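Local atomic coordinates of C-type lectin domain family 4 member F (Mus musculus, PDB entry 6JJJ), a protein that serves as a Kupffer cell surface receptor with affinity for galactose and fucose, and may take part in endocytosis. Residues Phe35-Ser39 and Glu67-Leu71; Lys43-Ala48 and Trp81-Thr85; Gly78-Ile82 and Ser142-Val147; Thr89-Trp93 and Glu126-His130. All coordinates share one frame; numbering follows the deposited sequence.

Contact 1 (Phe35-Ser39 and Glu67-Leu71); sequences FYYFS and EQAFL
Phe70 turns its edge toward the face of Tyr36, and this T-shaped pair organises the meeting of strand 34-38 with helix 65-75. The ring centroids are 5.1 Å apart and the planes stand at 60°. Phe70 CE2 does the touching: it sits over the rim of the tyrosine ring rather than its middle, 3.6 Å from Tyr36 CD1. That same CE2 also comes to the edge of Phe38, near its plane and 3.9 Å from CZ, which completes a three-ring aromatic cluster. Leu71 fills in beside the rings with a methyl each way, CD1 lying 3.7 Å from Phe38 CE2 and CD2 reaching less closely to Tyr36 CE2.

At the far end of the tyrosine the chemistry turns polar. Extended, with CG opposite N across CA-CB (chi1 176°), Glu67 brings OE2 to the edge of the Tyr36 ring, its carboxylate turned 85° against the ring plane. Tyr36 OH donates a hydrogen bond to OE2, although the modelled length is too short to be taken literally. Lys149 forms a salt bridge to the same oxygen and the Thr63 backbone N serves OE1, so this buried acid is held at both oxygens. Beyond the cluster, Phe70 stacks on Phe31 and packs on Arg40 of a second subunit. Helix-on-sheet packing of this kind, here against the sheet of strands 28-31, 34-38, 147-151 and 58-59, belongs to the C-type lectin fold.

Contact 2 (Lys43-Ala48 and Trp81-Thr85); sequences KPWREA and WIGLT
Trp45, in the first turn of helix 45-54, and Trp81, on strand 80-85, bring their backbones closest, with CA atoms 6.6 Å apart. Pro44 holds the N-cap position, so the helix begins just where it meets the strand, and strand 80-85 is itself interrupted by a bulge or short loop within its length.

The two indoles form a T-shaped pair. In Trp45 a chi1 of -168° sets the indole beside the carbonyl carbon, which directs the edge of its five-membered ring at the face of Trp81; CD1 lies 3.4 Å from CE3 of Trp81, and the planes are 83° apart. Further along that face, Trp45 CB makes a CH-pi contact 4.2 Å from the centroid of the Trp81 five-membered ring. Each indole N-H finds a carbonyl across the contact. Trp45 NE1 gives a sound bond to Ile82 O, 2.7 Å long with an angle of 155° at the hydrogen, whereas the bond from Trp81 NE1 to Lys43 O is long and weak. The outer ring of Trp45 ends near the strand's far end, CH2 4.2 Å from Thr85 CG2.

Trp-Ile-Gly-Leu at 81-84 is the WIGL sequence characteristic of C-type lectin domains, a core element here locked to the domain's first helix.

Contact 3 (Gly78-Ile82 and Ser142-Val147); sequences GDHWI and SSYPWV
Trp81 N donates to Pro145 O in a bond of 2.7 Å, nearly straight at 168°, and this ties the WIGL strand of the C-type lectin fold to the loop that leads into strand 147-151. Around that bond the loop wraps the indole of Trp81. Trp81 NE1 makes a weak bond of 3.3 Å to Ser142 O, for which Lys43 O is the rival acceptor, so one donor is divided between two carbonyl oxygens, each held only weakly.

Tyr144 covers the face of Trp81 opposite to Trp45, which leaves the indole sandwiched between two residues that both approach it edge first. The tyrosine comes down in two places: CB makes a CH-pi contact 3.7 Å from the centroid of the five-membered ring, while CD2 lies 3.5 Å from Trp81 CZ2 over the rim of the six-membered ring. The ring planes stand at 84°, a T-shaped pair. On its other flank Tyr144 is met by Asp79, whose CB is 3.7 Å from CD1.

Pro145 then packs against the edge of the His80 ring, and Trp146 O lies above one face of that imidazole, offset to its rim. Of the Trp146 side chain, CB makes the contact, 3.7 Å from Trp81 CB; with CG set between its own backbone N and carbonyl carbon (chi1 66°), the indole swings off toward Phe51. Where the loop passes into strand 147-151, Ile82 and Val147 lie side by side pointing the same way, CG2 of the isoleucine 3.7 Å from CG1 of the valine.

Contact 4 (Thr89-Trp93 and Glu126-His130); sequences TEGIW and EDCVH. With CA (calcium ion), chain G; CA (calcium ion), chain H.
The calcium-binding region of the C-type lectin domain gathers here, where one ion bridges the loop holding Glu90 and the start of strand 128-131. The calcium ion between them is bound by Glu90 OE2 at 2.1 Å, by Asp127 OD1 at 2.3 Å and by the backbone oxygen Glu126 O at 2.4 Å; Asp86 and Asn117 complete the site. Glu90 reaches it from a solvent-facing loop by way of a bend at its second torsion (chi2 54°), and its side chain crosses that of Asp127 at about a right angle, carboxylate planes 41° apart.

Glu126 serves both ions. Its extended side chain carries OE1 to the second calcium ion, 2.2 Å away, which also holds a water at 2.3 Å and ligands from Asp116, Asn136 and Asp137; Trp118 is a further polar partner of this carboxylate. Near the first ion, Trp93 CZ3 packs 3.6 Å from Val129 CG2, while Asp127 and Cys128 together face Met138 in a classic beta bulge.

Acidic groups this close would be expected to repel one another without the metal, so calcium probably orders the loop. The second site corresponds to the one that binds sugar directly in related lectins, and Glu126 may couple the two.

Four contacts illustrate how chemistry follows place. Contacts 1 and 2 are buried, each setting a helix against a strand, but contact 1 serves the sheet with strand 34-38, contact 2 that with strand 80-85. Contact 3, partly buried, joins them: it shares Trp81 and Ile82 with contact 2, and Ser39 OG of contact 1 probably bonds to its Trp146 N. The centre of contact 4 lies farthest out, about 15 Å from that of the chain; its touching residues are mostly buried, though Glu90 is exposed, and it adds calcium coordination by carboxylate and backbone oxygens to lesser ring packing. Probable bonds Thr85 OG1-Asp127 O and Ile82 N-Val129 O tie it to contact 2, the second also to contact 3.

Contact 1 (Phe35-Ser39 and Glu67-Leu71)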
loop_
_atom_site.group_PDB
_atom_site.type_symbol
_atom_site.label_atom_id
_atom_site.label_comp_id
_atom_site.label_asym_id
_atom_site.label_seq_id
_atom_site.Cartn_x
_atom_site.Cartn_y
_atom_site.Cartn_z
ATOM N N PHE A 35 -6.783 -4.652 -10.238
ATOM C CA PHE A 35 -5.877 -5.149 -9.213
ATOM C C PHE A 35 -5.627 -6.638 -9.427
ATOM O O PHE A 35 -6.550 -7.396 -9.740
ATOM C CB PHE A 35 -6.444 -4.910 -7.813
ATOM C CG PHE A 35 -6.268 -3.502 -7.320
ATOM C CD1 PHE A 35 -5.076 -3.099 -6.740
ATOM C CD2 PHE A 35 -7.299 -2.581 -7.436
ATOM C CE1 PHE A 35 -4.915 -1.801 -6.287
ATOM C CE2 PHE A 35 -7.144 -1.282 -6.986
ATOM C CZ PHE A 35 -5.953 -0.891 -6.412
ATOM N N TYR A 36 -4.369 -7.044 -9.283
ATOM C CA TYR A 36 -3.957 -8.423 -9.492
ATOM C C TYR A 36 -3.357 -8.980 -8.212
ATOM O O TYR A 36 -2.649 -8.272 -7.487
ATOM C CB TYR A 36 -2.938 -8.528 -10.626
ATOM C CG TYR A 36 -3.456 -8.067 -11.964
ATOM C CD1 TYR A 36 -3.547 -6.716 -12.273
ATOM C CD2 TYR A 36 -3.847 -8.986 -12.926
ATOM C CE1 TYR A 36 -4.018 -6.299 -13.502
ATOM C CE2 TYR A 36 -4.316 -8.577 -14.154
ATOM C CZ TYR A 36 -4.400 -7.237 -14.440
ATOM O OH TYR A 36 -4.870 -6.841 -15.670
ATOM N N TYR A 37 -3.652 -10.248 -7.930
ATOM C CA TYR A 37 -3.114 -10.949 -6.770
ATOM C C TYR A 37 -2.369 -12.192 -7.237
ATOM O O TYR A 37 -2.965 -13.081 -7.853
ATOM C CB TYR A 37 -4.229 -11.328 -5.794
ATOM C CG TYR A 37 -3.758 -12.157 -4.623
ATOM C CD1 TYR A 37 -3.288 -11.558 -3.462
ATOM C CD2 TYR A 37 -3.785 -13.543 -4.680
ATOM C CE1 TYR A 37 -2.855 -12.320 -2.389
ATOM C CE2 TYR A 37 -3.358 -14.310 -3.616
ATOM C CZ TYR A 37 -2.892 -13.694 -2.473
ATOM O OH TYR A 37 -2.466 -14.464 -1.415
ATOM N N PHE A 38 -1.078 -12.259 -6.927
ATOM C CA PHE A 38 -0.247 -13.414 -7.248
ATOM C C PHE A 38 -0.126 -14.274 -5.996
ATOM O O PHE A 38 0.399 -13.818 -4.974
ATOM C CB PHE A 38 1.118 -12.972 -7.770
ATOM C CG PHE A 38 1.034 -12.164 -9.033
ATOM C CD1 PHE A 38 0.744 -10.810 -8.981
ATOM C CD2 PHE A 38 1.215 -12.758 -10.270
ATOM C CE1 PHE A 38 0.647 -10.060 -10.139
ATOM C CE2 PHE A 38 1.123 -12.011 -11.433
ATOM C CZ PHE A 38 0.841 -10.663 -11.369
ATOM N N SER A 39 -0.631 -15.502 -6.070
ATOM C CA SER A 39 -0.813 -16.302 -4.871
ATOM C C SER A 39 0.532 -16.748 -4.303
ATOM O O SER A 39 1.547 -16.833 -5.005
ATOM C CB SER A 39 -1.690 -17.522 -5.165
ATOM O OG SER A 39 -1.040 -18.420 -6.047
ATOM N N GLU A 67 -0.822 -6.307 -21.157
ATOM C CA GLU A 67 -1.281 -6.919 -19.915
ATOM C C GLU A 67 -0.540 -8.222 -19.645
ATOM O O GLU A 67 -0.086 -8.470 -18.522
ATOM C CB GLU A 67 -2.788 -7.162 -19.973
ATOM C CG GLU A 67 -3.332 -7.893 -18.758
ATOM C CD GLU A 67 -4.843 -7.859 -18.689
ATOM O OE1 GLU A 67 -5.479 -7.534 -19.713
ATOM O OE2 GLU A 67 -5.397 -8.158 -17.611
ATOM N N GLN A 68 -0.420 -9.077 -20.668
ATOM C CA GLN A 68 0.288 -10.342 -20.493
ATOM C C GLN A 68 1.725 -10.106 -20.050
ATOM O O GLN A 68 2.264 -10.867 -19.237
ATOM C CB GLN A 68 0.258 -11.162 -21.786
ATOM C CG GLN A 68 1.077 -12.446 -21.694
ATOM C CD GLN A 68 0.435 -13.630 -22.402
ATOM O OE1 GLN A 68 -0.662 -13.526 -22.951
ATOM N NE2 GLN A 68 1.118 -14.770 -22.379
ATOM N N ALA A 69 2.366 -9.061 -20.578
ATOM C CA ALA A 69 3.727 -8.750 -20.156
ATOM C C ALA A 69 3.778 -8.528 -18.651
ATOM O O ALA A 69 4.619 -9.108 -17.956
ATOM C CB ALA A 69 4.244 -7.518 -20.901
ATOM N N PHE A 70 2.850 -7.726 -18.124
ATOM C CA PHE A 70 2.792 -7.500 -16.686
ATOM C C PHE A 70 2.790 -8.823 -15.931
ATOM O O PHE A 70 3.578 -9.024 -14.999
ATOM C CB PHE A 70 1.549 -6.682 -16.338
ATOM C CG PHE A 70 1.282 -6.600 -14.872
ATOM C CD1 PHE A 70 2.108 -5.858 -14.048
ATOM C CD2 PHE A 70 0.211 -7.274 -14.314
ATOM C CE1 PHE A 70 1.867 -5.784 -12.691
ATOM C CE2 PHE A 70 -0.037 -7.205 -12.959
ATOM C CZ PHE A 70 0.790 -6.459 -12.146
ATOM N N LEU A 71 1.915 -9.745 -16.331
ATOM C CA LEU A 71 1.897 -11.070 -15.724
ATOM C C LEU A 71 3.263 -11.737 -15.853
ATOM O O LEU A 71 3.871 -12.140 -14.856
ATOM C CB LEU A 71 0.817 -11.934 -16.373
ATOM C CG LEU A 71 -0.646 -11.713 -15.985
ATOM C CD1 LEU A 71 -0.876 -11.986 -14.502
ATOM C CD2 LEU A 71 -1.111 -10.312 -16.357
#

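Contact 2 (Lys43-Ala48 and Trp81-Thr85)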
loop_
_atom_site.group_PDB
_atom_site.type_symbol
_atom_site.label_atom_id
_atom_site.label_comp_id
_atom_site.label_asym_id
_atom_site.label_seq_id
_atom_site.Cartn_x
_atom_site.Cartn_y
_atom_site.Cartn_z
ATOM N N LYS A 43 -2.659 -24.382 -5.577
ATOM C CA LYS A 43 -3.904 -25.124 -5.453
ATOM C C LYS A 43 -4.390 -25.502 -6.839
ATOM O O LYS A 43 -3.909 -24.963 -7.849
ATOM C CB LYS A 43 -4.973 -24.301 -4.722
ATOM C CG LYS A 43 -4.585 -23.864 -3.315
ATOM C CD LYS A 43 -5.671 -22.999 -2.694
ATOM C CE LYS A 43 -5.261 -22.485 -1.320
ATOM N NZ LYS A 43 -6.323 -21.640 -0.706
ATOM N N PRO A 44 -5.351 -26.436 -6.935
ATOM C CA PRO A 44 -5.928 -26.779 -8.244
ATOM C C PRO A 44 -6.646 -25.611 -8.900
ATOM O O PRO A 44 -6.792 -24.543 -8.298
ATOM C CB PRO A 44 -6.907 -27.916 -7.920
ATOM C CG PRO A 44 -6.405 -28.501 -6.645
ATOM C CD PRO A 44 -5.810 -27.349 -5.869
ATOM N N TRP A 45 -7.114 -25.813 -10.133
ATOM C CA TRP A 45 -7.711 -24.716 -10.885
ATOM C C TRP A 45 -9.016 -24.245 -10.250
ATOM O O TRP A 45 -9.224 -23.039 -10.066
ATOM C CB TRP A 45 -7.940 -25.137 -12.331
ATOM C CG TRP A 45 -8.286 -23.986 -13.220
ATOM C CD1 TRP A 45 -7.423 -23.230 -13.961
ATOM C CD2 TRP A 45 -9.593 -23.451 -13.458
ATOM N NE1 TRP A 45 -8.114 -22.259 -14.648
ATOM C CE2 TRP A 45 -9.448 -22.372 -14.353
ATOM C CE3 TRP A 45 -10.872 -23.777 -12.997
ATOM C CZ2 TRP A 45 -10.533 -21.622 -14.800
ATOM C CZ3 TRP A 45 -11.950 -23.033 -13.444
ATOM C CH2 TRP A 45 -11.773 -21.968 -14.336
ATOM N N ARG A 46 -9.920 -25.175 -9.916
ATOM C CA ARG A 46 -11.177 -24.766 -9.292
ATOM C C ARG A 46 -10.928 -24.143 -7.920
ATOM O O ARG A 46 -11.462 -23.074 -7.604
ATOM C CB ARG A 46 -12.150 -25.943 -9.160
ATOM C CG ARG A 46 -11.751 -26.967 -8.115
ATOM C CD ARG A 46 -12.730 -28.136 -8.053
ATOM N NE ARG A 46 -12.310 -29.127 -7.065
ATOM C CZ ARG A 46 -11.562 -30.192 -7.339
ATOM N NH1 ARG A 46 -11.160 -30.424 -8.580
ATOM N NH2 ARG A 46 -11.217 -31.029 -6.370
ATOM N N GLU A 47 -10.112 -24.800 -7.090
ATOM C CA GLU A 47 -9.798 -24.248 -5.777
ATOM C C GLU A 47 -9.206 -22.853 -5.916
ATOM O O GLU A 47 -9.464 -21.967 -5.089
ATOM C CB GLU A 47 -8.836 -25.169 -5.032
ATOM C CG GLU A 47 -9.408 -26.535 -4.689
ATOM C CD GLU A 47 -10.231 -26.529 -3.414
ATOM O OE1 GLU A 47 -9.713 -26.088 -2.367
ATOM O OE2 GLU A 47 -11.401 -26.972 -3.460
ATOM N N ALA A 48 -8.413 -22.636 -6.967
ATOM C CA ALA A 48 -7.885 -21.302 -7.222
ATOM C C ALA A 48 -9.012 -20.330 -7.547
ATOM O O ALA A 48 -8.975 -19.163 -7.138
ATOM C CB ALA A 48 -6.862 -21.350 -8.359
ATOM N N TRP A 81 -1.871 -20.466 -12.852
ATOM C CA TRP A 81 -3.190 -20.653 -13.439
ATOM C C TRP A 81 -3.758 -19.338 -13.955
ATOM O O TRP A 81 -3.372 -18.268 -13.474
ATOM C CB TRP A 81 -4.172 -21.227 -12.419
ATOM C CG TRP A 81 -4.072 -22.681 -12.164
ATOM C CD1 TRP A 81 -3.999 -23.292 -10.948
ATOM C CD2 TRP A 81 -4.056 -23.725 -13.142
ATOM N NE1 TRP A 81 -3.938 -24.652 -11.106
ATOM C CE2 TRP A 81 -3.966 -24.945 -12.444
ATOM C CE3 TRP A 81 -4.103 -23.747 -14.539
ATOM C CZ2 TRP A 81 -3.922 -26.175 -13.097
ATOM C CZ3 TRP A 81 -4.060 -24.967 -15.184
ATOM C CH2 TRP A 81 -3.970 -26.164 -14.464
ATOM N N ILE A 82 -4.675 -19.402 -14.923
ATOM C CA ILE A 82 -5.463 -18.253 -15.346
ATOM C C ILE A 82 -6.863 -18.736 -15.706
ATOM O O ILE A 82 -7.145 -19.936 -15.735
ATOM C CB ILE A 82 -4.820 -17.499 -16.528
ATOM C CG1 ILE A 82 -4.411 -18.467 -17.636
ATOM C CG2 ILE A 82 -3.611 -16.701 -16.050
ATOM C CD1 ILE A 82 -3.988 -17.779 -18.917
ATOM N N GLY A 83 -7.737 -17.779 -16.006
ATOM C CA GLY A 83 -9.156 -18.047 -16.130
ATOM C C GLY A 83 -9.643 -18.546 -17.474
ATOM O O GLY A 83 -10.785 -18.268 -17.856
ATOM N N LEU A 84 -8.805 -19.280 -18.197
ATOM C CA LEU A 84 -9.179 -19.853 -19.482
ATOM C C LEU A 84 -9.433 -21.349 -19.339
ATOM O O LEU A 84 -8.823 -22.022 -18.504
ATOM C CB LEU A 84 -8.088 -19.610 -20.524
ATOM C CG LEU A 84 -8.524 -19.641 -21.991
ATOM C CD1 LEU A 84 -9.582 -18.587 -22.269
ATOM C CD2 LEU A 84 -7.323 -19.452 -22.912
ATOM N N THR A 85 -10.358 -21.859 -20.151
ATOM C CA THR A 85 -10.680 -23.280 -20.120
ATOM C C THR A 85 -11.642 -23.626 -21.249
ATOM O O THR A 85 -12.497 -22.819 -21.626
ATOM C CB THR A 85 -11.294 -23.684 -18.769
ATOM O OG1 THR A 85 -11.753 -25.042 -18.834
ATOM C CG2 THR A 85 -12.458 -22.767 -18.410
#

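Contact 3 (Gly78-Ile82 and Ser142-Val147)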
loop_
_atom_site.group_PDB
_atom_site.type_symbol
_atom_site.label_atom_id
_atom_site.label_comp_id
_atom_site.label_asym_id
_atom_site.label_seq_id
_atom_site.Cartn_x
_atom_site.Cartn_y
_atom_site.Cartn_z
ATOM N N GLY A 78 7.774 -19.076 -13.379
ATOM C CA GLY A 78 6.660 -19.571 -12.594
ATOM C C GLY A 78 5.418 -19.839 -13.418
ATOM O O GLY A 78 5.011 -18.999 -14.224
ATOM N N ASP A 79 4.805 -21.003 -13.217
ATOM C CA ASP A 79 3.571 -21.369 -13.903
ATOM C C ASP A 79 2.388 -20.987 -13.021
ATOM O O ASP A 79 2.261 -21.481 -11.894
ATOM C CB ASP A 79 3.548 -22.862 -14.226
ATOM C CG ASP A 79 4.828 -23.335 -14.894
ATOM O OD1 ASP A 79 5.860 -22.642 -14.760
ATOM O OD2 ASP A 79 4.802 -24.396 -15.554
ATOM N N HIS A 80 1.521 -20.119 -13.536
ATOM C CA HIS A 80 0.388 -19.588 -12.789
ATOM C C HIS A 80 -0.902 -19.868 -13.542
ATOM O O HIS A 80 -1.027 -19.517 -14.719
ATOM C CB HIS A 80 0.497 -18.069 -12.581
ATOM C CG HIS A 80 1.302 -17.650 -11.391
ATOM N ND1 HIS A 80 1.197 -18.266 -10.165
ATOM C CD2 HIS A 80 2.181 -16.633 -11.225
ATOM C CE1 HIS A 80 1.996 -17.664 -9.302
ATOM N NE2 HIS A 80 2.609 -16.673 -9.921
ATOM N N TRP A 81 -1.871 -20.466 -12.852
ATOM C CA TRP A 81 -3.190 -20.653 -13.439
ATOM C C TRP A 81 -3.758 -19.338 -13.955
ATOM O O TRP A 81 -3.372 -18.268 -13.474
ATOM C CB TRP A 81 -4.172 -21.227 -12.419
ATOM C CG TRP A 81 -4.072 -22.681 -12.164
ATOM C CD1 TRP A 81 -3.999 -23.292 -10.948
ATOM C CD2 TRP A 81 -4.056 -23.725 -13.142
ATOM N NE1 TRP A 81 -3.938 -24.652 -11.106
ATOM C CE2 TRP A 81 -3.966 -24.945 -12.444
ATOM C CE3 TRP A 81 -4.103 -23.747 -14.539
ATOM C CZ2 TRP A 81 -3.922 -26.175 -13.097
ATOM C CZ3 TRP A 81 -4.060 -24.967 -15.184
ATOM C CH2 TRP A 81 -3.970 -26.164 -14.464
ATOM N N ILE A 82 -4.675 -19.402 -14.923
ATOM C CA ILE A 82 -5.463 -18.253 -15.346
ATOM C C ILE A 82 -6.863 -18.736 -15.706
ATOM O O ILE A 82 -7.145 -19.936 -15.735
ATOM C CB ILE A 82 -4.820 -17.499 -16.528
ATOM C CG1 ILE A 82 -4.411 -18.467 -17.636
ATOM C CG2 ILE A 82 -3.611 -16.701 -16.050
ATOM C CD1 ILE A 82 -3.988 -17.779 -18.917
ATOM N N SER A 142 -4.299 -30.455 -11.355
ATOM C CA SER A 142 -2.941 -30.154 -10.922
ATOM C C SER A 142 -2.911 -28.874 -10.099
ATOM O O SER A 142 -3.616 -27.905 -10.398
ATOM C CB SER A 142 -2.023 -30.026 -12.135
ATOM O OG SER A 142 -2.026 -31.226 -12.890
ATOM N N SER A 143 -2.089 -28.874 -9.051
ATOM C CA SER A 143 -2.061 -27.771 -8.090
ATOM C C SER A 143 -0.944 -26.795 -8.442
ATOM O O SER A 143 0.193 -26.927 -7.987
ATOM C CB SER A 143 -1.896 -28.301 -6.669
ATOM O OG SER A 143 -3.101 -28.865 -6.185
ATOM N N TYR A 144 -1.292 -25.779 -9.219
ATOM C CA TYR A 144 -0.402 -24.670 -9.512
ATOM C C TYR A 144 -0.824 -23.444 -8.714
ATOM O O TYR A 144 -1.946 -23.381 -8.199
ATOM C CB TYR A 144 -0.417 -24.312 -11.004
ATOM C CG TYR A 144 0.245 -25.326 -11.899
ATOM C CD1 TYR A 144 1.612 -25.281 -12.141
ATOM C CD2 TYR A 144 -0.497 -26.324 -12.513
ATOM C CE1 TYR A 144 2.219 -26.205 -12.963
ATOM C CE2 TYR A 144 0.103 -27.251 -13.335
ATOM C CZ TYR A 144 1.459 -27.188 -13.558
ATOM O OH TYR A 144 2.055 -28.115 -14.382
ATOM N N PRO A 145 0.050 -22.443 -8.591
ATOM C CA PRO A 145 -0.407 -21.131 -8.100
ATOM C C PRO A 145 -1.263 -20.449 -9.156
ATOM O O PRO A 145 -1.502 -21.027 -10.222
ATOM C CB PRO A 145 0.897 -20.374 -7.825
ATOM C CG PRO A 145 1.909 -21.030 -8.719
ATOM C CD PRO A 145 1.499 -22.477 -8.859
ATOM N N TRP A 146 -1.726 -19.231 -8.893
ATOM C CA TRP A 146 -2.682 -18.588 -9.784
ATOM C C TRP A 146 -2.567 -17.074 -9.671
ATOM O O TRP A 146 -1.778 -16.544 -8.887
ATOM C CB TRP A 146 -4.111 -19.022 -9.457
ATOM C CG TRP A 146 -4.552 -18.553 -8.099
ATOM C CD1 TRP A 146 -5.185 -17.381 -7.802
ATOM C CD2 TRP A 146 -4.379 -19.240 -6.856
ATOM N NE1 TRP A 146 -5.424 -17.301 -6.451
ATOM C CE2 TRP A 146 -4.937 -18.430 -5.848
ATOM C CE3 TRP A 146 -3.807 -20.465 -6.495
ATOM C CZ2 TRP A 146 -4.942 -18.805 -4.507
ATOM C CZ3 TRP A 146 -3.814 -20.836 -5.164
ATOM C CH2 TRP A 146 -4.375 -20.009 -4.186
ATOM N N VAL A 147 -3.374 -16.378 -10.467
ATOM C CA VAL A 147 -3.469 -14.922 -10.417
ATOM C C VAL A 147 -4.934 -14.521 -10.545
ATOM O O VAL A 147 -5.622 -14.943 -11.480
ATOM C CB VAL A 147 -2.609 -14.269 -11.519
ATOM C CG1 VAL A 147 -2.958 -14.857 -12.881
ATOM C CG2 VAL A 147 -2.778 -12.762 -11.505
#

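Contact 4 (Thr89-Trp93 and Glu126-His130)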
loop_
_atom_site.group_PDB
_atom_site.type_symbol
_atom_site.label_atom_id
_atom_site.label_comp_id
_atom_site.label_asym_id
_atom_site.label_seq_id
_atom_site.Cartn_x
_atom_site.Cartn_y
_atom_site.Cartn_z
ATOM N N THR A 89 -17.160 -27.526 -23.323
ATOM C CA THR A 89 -16.979 -28.280 -24.561
ATOM C C THR A 89 -15.508 -28.225 -24.949
ATOM O O THR A 89 -14.884 -27.162 -24.883
ATOM C CB THR A 89 -17.832 -27.725 -25.702
ATOM O OG1 THR A 89 -17.068 -26.779 -26.458
ATOM C CG2 THR A 89 -19.079 -27.047 -25.157
ATOM N N GLU A 90 -14.958 -29.374 -25.352
ATOM C CA GLU A 90 -13.519 -29.482 -25.567
ATOM C C GLU A 90 -13.008 -28.490 -26.603
ATOM O O GLU A 90 -11.826 -28.126 -26.580
ATOM C CB GLU A 90 -13.168 -30.905 -25.995
ATOM C CG GLU A 90 -11.688 -31.146 -26.164
ATOM C CD GLU A 90 -10.899 -30.774 -24.928
ATOM O OE1 GLU A 90 -11.433 -30.921 -23.808
ATOM O OE2 GLU A 90 -9.751 -30.317 -25.084
ATOM N N GLY A 91 -13.864 -28.049 -27.518
ATOM C CA GLY A 91 -13.421 -27.166 -28.577
ATOM C C GLY A 91 -13.307 -25.720 -28.148
ATOM O O GLY A 91 -12.237 -25.112 -28.263
ATOM N N ILE A 92 -14.399 -25.161 -27.642
ATOM C CA ILE A 92 -14.460 -23.731 -27.368
ATOM C C ILE A 92 -13.769 -23.443 -26.042
ATOM O O ILE A 92 -14.031 -24.106 -25.031
ATOM C CB ILE A 92 -15.919 -23.243 -27.350
ATOM C CG1 ILE A 92 -16.612 -23.689 -26.059
ATOM C CG2 ILE A 92 -16.666 -23.762 -28.572
ATOM C CD1 ILE A 92 -18.114 -23.468 -26.042
ATOM N N TRP A 93 -12.887 -22.449 -26.047
ATOM C CA TRP A 93 -12.352 -21.864 -24.830
ATOM C C TRP A 93 -13.196 -20.649 -24.452
ATOM O O TRP A 93 -13.923 -20.090 -25.276
ATOM C CB TRP A 93 -10.896 -21.441 -25.016
ATOM C CG TRP A 93 -9.975 -22.552 -25.416
ATOM C CD1 TRP A 93 -9.686 -22.955 -26.686
ATOM C CD2 TRP A 93 -9.197 -23.384 -24.545
ATOM N NE1 TRP A 93 -8.788 -23.994 -26.661
ATOM C CE2 TRP A 93 -8.473 -24.277 -25.357
ATOM C CE3 TRP A 93 -9.051 -23.465 -23.157
ATOM C CZ2 TRP A 93 -7.614 -25.237 -24.830
ATOM C CZ3 TRP A 93 -8.201 -24.421 -22.635
ATOM C CH2 TRP A 93 -7.492 -25.293 -23.470
ATOM N N GLU A 126 -6.537 -32.055 -20.809
ATOM C CA GLU A 126 -6.109 -30.725 -20.378
ATOM C C GLU A 126 -7.178 -29.704 -20.743
ATOM O O GLU A 126 -7.424 -29.454 -21.929
ATOM C CB GLU A 126 -4.765 -30.363 -21.008
ATOM C CG GLU A 126 -3.624 -31.280 -20.587
ATOM C CD GLU A 126 -2.284 -30.803 -21.095
ATOM O OE1 GLU A 126 -2.243 -30.253 -22.213
ATOM O OE2 GLU A 126 -1.278 -30.973 -20.377
ATOM N N ASP A 127 -7.819 -29.120 -19.721
ATOM C CA ASP A 127 -8.883 -28.141 -19.924
ATOM C C ASP A 127 -8.671 -26.872 -19.102
ATOM O O ASP A 127 -9.623 -26.115 -18.886
ATOM C CB ASP A 127 -10.248 -28.742 -19.587
ATOM C CG ASP A 127 -10.581 -29.937 -20.439
ATOM O OD1 ASP A 127 -10.148 -29.967 -21.607
ATOM O OD2 ASP A 127 -11.285 -30.842 -19.945
ATOM N N CYS A 128 -7.452 -26.623 -18.634
ATOM C CA CYS A 128 -7.153 -25.439 -17.843
ATOM C C CYS A 128 -5.801 -24.901 -18.278
ATOM O O CYS A 128 -4.920 -25.658 -18.695
ATOM C CB CYS A 128 -7.161 -25.747 -16.339
ATOM S SG CYS A 128 -8.817 -26.099 -15.676
ATOM N N VAL A 129 -5.653 -23.580 -18.199
ATOM C CA VAL A 129 -4.496 -22.883 -18.746
ATOM C C VAL A 129 -3.710 -22.223 -17.623
ATOM O O VAL A 129 -4.289 -21.579 -16.744
ATOM C CB VAL A 129 -4.921 -21.829 -19.791
ATOM C CG1 VAL A 129 -3.707 -21.100 -20.339
ATOM C CG2 VAL A 129 -5.725 -22.480 -20.906
ATOM N N HIS A 130 -2.387 -22.372 -17.666
ATOM C CA HIS A 130 -1.481 -21.626 -16.800
ATOM C C HIS A 130 -0.453 -20.916 -17.676
ATOM O O HIS A 130 -0.410 -21.106 -18.896
ATOM C CB HIS A 130 -0.807 -22.539 -15.765
ATOM C CG HIS A 130 -0.012 -23.661 -16.357
ATOM N ND1 HIS A 130 0.260 -24.820 -15.662
ATOM C CD2 HIS A 130 0.578 -23.804 -17.568
ATOM C CE1 HIS A 130 0.976 -25.629 -16.420
ATOM N NE2 HIS A 130 1.185 -25.036 -17.581
HETATM CA CA CA G . -9.174 -29.059 -23.461
HETATM CA CA CA H . -0.358 -29.117 -22.531
HETATM O O HOH W 1 1.757 -29.982 -22.471
#